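Local coordinates for protein ethyl acetate hydrolase (Pseudomonas veronii, PDB 5EFZ) that hydrolyses ethyl acetate to ethanol and acetate, a step in the breakdown of short-chain methyl ketones such as 2-butanone, at residues Y158-A161 with D166-K169; R280-G283 with K288-G291. All blocks are in the same frame, centred on the assembly; numbering follows the deposited sequence.

Both contacts sit on the same side of the chain's centre in the alpha/beta-hydrolase fold, their centres about 13 Å apart. Contact 1 comes first along the chain and closes before contact 2 opens: it joins helix 152-163, which follows Ser151, the inferred nucleophile, to the loop leading into strand 170-174. Contact 2 folds the loop after helix 263-274 against helix 286-290, ahead of strand 296-300, the neighbour of 170-174 in the central sheet. A probable hydrogen bond ties the two together, Glu159 OE2 to His281 NE2 at 2.6 Å, so the loop of contact 2 is fastened to the helix of contact 1. Both lie away from the inferred catalytic residues.

Contact 1 (Y158-A161 with D166-K169); sequences YEWA and DFVK
Residues 158-161 are helical, while 166-169 run as an irregular loop past them, the backbones coming closest at Ala161 and Val168, whose CA atoms are 5.8 Å apart. No hydrogen bond crosses; the contact is apolar and buried. Trp160 and Val168 contribute about equally, Phe167 less, and the six-membered ring of Trp160 is the surface both neighbours meet. Its CZ3 comes to 3.3 Å from Phe167 CD1, with the ring planes inclined at 39°. Nearer the helix, Val168 CG2 reaches Trp160 CE3 at 3.6 Å and also approaches the backbone N of Ala161 at 4.1 Å. With CG1 anti to the backbone N (chi1 -179°), the valine turns CG2 to the indole and to Trp160 O, while CG1 makes no close contact across the segments. Trp160 NE1 is hydrogen-bonded to Gln131 OE1, and Phe167 meets the ring of His132 edge-to-face, so both aromatics also touch helix 124-139. Within the loop Lys169 NZ bonds back to Asp166 O at 3.1 Å. The whole is the helix-to-strand return of a beta-alpha-beta crossover, here from strand 146-150 through helix 152-163 to strand 170-174 of the alpha/beta-hydrolase sheet.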
loop_
_atom_site.group_PDB
_atom_site.type_symbol
_atom_site.label_atom_id
_atom_site.label_comp_id
_atom_site.label_asym_id
_atom_site.label_seq_id
_atom_site.Cartn_x
_atom_site.Cartn_y
_atom_site.Cartn_z
ATOM N N TYR A 158 14.841 19.281 2.333
ATOM C CA TYR A 158 15.074 19.662 0.944
ATOM C C TYR A 158 14.726 21.122 0.698
ATOM O O TYR A 158 15.469 21.868 0.047
ATOM C CB TYR A 158 14.250 18.780 0.000
ATOM C CG TYR A 158 14.862 17.417 -0.225
ATOM C CD1 TYR A 158 16.164 17.290 -0.746
ATOM C CD2 TYR A 158 14.150 16.246 0.052
ATOM C CE1 TYR A 158 16.718 16.007 -0.992
ATOM C CE2 TYR A 158 14.709 14.972 -0.194
ATOM C CZ TYR A 158 15.979 14.873 -0.712
ATOM O OH TYR A 158 16.516 13.603 -0.932
ATOM N N GLU A 159 13.579 21.538 1.214
ATOM C CA GLU A 159 13.190 22.920 1.021
ATOM C C GLU A 159 14.211 23.893 1.635
ATOM O O GLU A 159 14.555 24.924 1.029
ATOM C CB GLU A 159 11.794 23.156 1.613
ATOM C CG GLU A 159 11.333 24.637 1.570
ATOM C CD GLU A 159 10.974 25.178 0.174
ATOM O OE1 GLU A 159 10.763 24.400 -0.800
ATOM O OE2 GLU A 159 10.905 26.428 0.044
ATOM N N TRP A 160 14.719 23.557 2.821
ATOM C CA TRP A 160 15.807 24.343 3.427
ATOM C C TRP A 160 17.014 24.439 2.495
ATOM O O TRP A 160 17.533 25.541 2.254
ATOM C CB TRP A 160 16.257 23.712 4.762
ATOM C CG TRP A 160 15.745 24.453 5.968
ATOM C CD1 TRP A 160 14.667 24.115 6.752
ATOM C CD2 TRP A 160 16.242 25.703 6.475
ATOM N NE1 TRP A 160 14.481 25.069 7.724
ATOM C CE2 TRP A 160 15.465 26.030 7.598
ATOM C CE3 TRP A 160 17.333 26.521 6.139
ATOM C CZ2 TRP A 160 15.709 27.170 8.363
ATOM C CZ3 TRP A 160 17.588 27.646 6.906
ATOM C CH2 TRP A 160 16.771 27.967 7.998
ATOM N N ALA A 161 17.449 23.290 1.966
ATOM C CA ALA A 161 18.684 23.235 1.163
ATOM C C ALA A 161 18.544 23.986 -0.153
ATOM O O ALA A 161 19.542 24.453 -0.703
ATOM C CB ALA A 161 19.094 21.779 0.900
ATOM N N ASP A 166 23.301 28.566 0.900
ATOM C CA ASP A 166 24.498 28.806 1.712
ATOM C C ASP A 166 24.312 28.557 3.223
ATOM O O ASP A 166 25.262 28.256 3.956
ATOM C CB ASP A 166 24.968 30.253 1.508
ATOM C CG ASP A 166 25.657 30.455 0.166
ATOM O OD1 ASP A 166 26.541 29.642 -0.195
ATOM O OD2 ASP A 166 25.300 31.414 -0.539
ATOM N N PHE A 167 23.084 28.686 3.687
ATOM C CA PHE A 167 22.778 28.564 5.099
ATOM C C PHE A 167 22.958 27.109 5.573
ATOM O O PHE A 167 23.322 26.859 6.722
ATOM C CB PHE A 167 21.330 29.036 5.325
ATOM C CG PHE A 167 21.023 29.518 6.726
ATOM C CD1 PHE A 167 20.672 28.617 7.732
ATOM C CD2 PHE A 167 21.026 30.876 7.015
ATOM C CE1 PHE A 167 20.329 29.082 9.035
ATOM C CE2 PHE A 167 20.702 31.349 8.297
ATOM C CZ PHE A 167 20.352 30.446 9.307
ATOM N N VAL A 168 22.678 26.153 4.683
ATOM C CA VAL A 168 22.645 24.745 5.054
ATOM C C VAL A 168 23.973 24.098 4.652
ATOM O O VAL A 168 24.252 23.932 3.460
ATOM C CB VAL A 168 21.428 24.029 4.386
ATOM C CG1 VAL A 168 21.346 22.542 4.786
ATOM C CG2 VAL A 168 20.111 24.783 4.733
ATOM N N LYS A 169 24.806 23.765 5.637
ATOM C CA LYS A 169 26.128 23.209 5.297
ATOM C C LYS A 169 26.040 21.721 4.935
ATOM O O LYS A 169 26.859 21.233 4.133
ATOM C CB LYS A 169 27.124 23.415 6.446
ATOM C CG LYS A 169 27.328 24.889 6.845
ATOM C CD LYS A 169 27.657 25.730 5.600
ATOM C CE LYS A 169 27.933 27.180 5.965
ATOM N NZ LYS A 169 28.237 28.049 4.779
#

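Contact 2 (R280-G283 with K288-G291)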
loop_
_atom_site.group_PDB
_atom_site.type_symbol
_atom_site.label_atom_id
_atom_site.label_comp_id
_atom_site.label_asym_id
_atom_site.label_seq_id
_atom_site.Cartn_x
_atom_site.Cartn_y
_atom_site.Cartn_z
ATOM N N ARG A 280 8.777 24.536 -6.987
ATOM C CA ARG A 280 8.045 25.801 -6.982
ATOM C C ARG A 280 9.011 27.003 -7.050
ATOM O O ARG A 280 8.649 28.074 -7.525
ATOM C CB ARG A 280 7.143 25.898 -5.743
ATOM C CG ARG A 280 5.995 24.886 -5.782
ATOM C CD ARG A 280 5.183 24.900 -4.488
ATOM N NE ARG A 280 4.438 26.150 -4.325
ATOM C CZ ARG A 280 3.270 26.408 -4.911
ATOM N NH1 ARG A 280 2.713 25.517 -5.737
ATOM N NH2 ARG A 280 2.671 27.566 -4.681
ATOM N N HIS A 281 10.248 26.830 -6.588
ATOM C CA HIS A 281 11.232 27.913 -6.706
ATOM C C HIS A 281 11.734 28.152 -8.131
ATOM O O HIS A 281 12.299 29.219 -8.437
ATOM C CB HIS A 281 12.442 27.629 -5.824
ATOM C CG HIS A 281 12.141 27.663 -4.365
ATOM N ND1 HIS A 281 12.036 28.843 -3.657
ATOM C CD2 HIS A 281 11.892 26.664 -3.484
ATOM C CE1 HIS A 281 11.743 28.567 -2.399
ATOM N NE2 HIS A 281 11.654 27.254 -2.265
ATOM N N THR A 282 11.559 27.163 -9.001
ATOM C CA THR A 282 12.203 27.231 -10.318
ATOM C C THR A 282 11.220 26.898 -11.436
ATOM O O THR A 282 11.565 26.186 -12.378
ATOM C CB THR A 282 13.404 26.258 -10.387
ATOM O OG1 THR A 282 12.958 24.963 -9.975
ATOM C CG2 THR A 282 14.522 26.707 -9.443
ATOM N N GLY A 283 9.989 27.398 -11.307
ATOM C CA GLY A 283 8.939 27.187 -12.294
ATOM C C GLY A 283 8.590 25.744 -12.634
ATOM O O GLY A 283 8.140 25.464 -13.739
ATOM N N LYS A 288 16.620 21.990 -11.902
ATOM C CA LYS A 288 17.139 23.334 -11.630
ATOM C C LYS A 288 17.111 23.658 -10.141
ATOM O O LYS A 288 18.063 24.223 -9.607
ATOM C CB LYS A 288 16.338 24.388 -12.389
ATOM C CG LYS A 288 16.952 25.751 -12.298
ATOM C CD LYS A 288 16.176 26.776 -13.094
ATOM C CE LYS A 288 16.754 28.168 -12.882
ATOM N NZ LYS A 288 15.952 29.228 -13.583
ATOM N N ALA A 289 16.014 23.304 -9.478
ATOM C CA ALA A 289 15.877 23.491 -8.033
ATOM C C ALA A 289 16.903 22.688 -7.244
ATOM O O ALA A 289 17.550 23.222 -6.342
ATOM C CB ALA A 289 14.458 23.094 -7.567
ATOM N N LEU A 290 17.014 21.391 -7.539
ATOM C CA LEU A 290 17.971 20.557 -6.821
ATOM C C LEU A 290 19.423 20.940 -7.148
ATOM O O LEU A 290 20.322 20.733 -6.326
ATOM C CB LEU A 290 17.740 19.069 -7.131
ATOM C CG LEU A 290 16.403 18.555 -6.589
ATOM C CD1 LEU A 290 16.180 17.065 -6.938
ATOM C CD2 LEU A 290 16.263 18.770 -5.066
ATOM N N GLY A 291 19.641 21.479 -8.341
ATOM C CA GLY A 291 20.961 21.957 -8.745
ATOM C C GLY A 291 21.434 23.156 -7.940
ATOM O O GLY A 291 22.637 23.467 -7.941
#
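Thr282 faces Ala289 where the two backbones are nearest, with CA atoms 5.7 Å apart; residues 280-281 are a short 3-10 segment, and 288-290 belong to helix 286-290. Thr282 does nearly all the work on its side. Its OG1 lies 3.4 Å from Ala289 CB, a van der Waals touch; the hydroxyl is hydrogen-bonded mainly to Asp285 O, in the turn between the segments, and weakly to Ser279 O. The methyl CG2 rests against the backbone of Ala289, 3.7 Å from its N, and lies 3.9 Å from Lys288 CG. With CG anti to its own backbone N (chi1 -172°) and the chain extended beyond, Lys288 runs alongside the threonine, its CD 3.9 Å from Thr282 CB. Asp285 directly precedes helix 286-290 and accepts a hydrogen bond from Lys288 N through OD1, as an N-cap does, so one residue serves both sides of the contact. Replacing Thr282 with glycine would probably leave Asp285 O without its hydroxyl mate and open a gap beside Ala289 and the Lys288 methylenes. Just before Thr282, His281 packs on Val162 and Arg163 of helix 152-163, while Arg280 NH2 forms a salt bridge with Glu36 OE2.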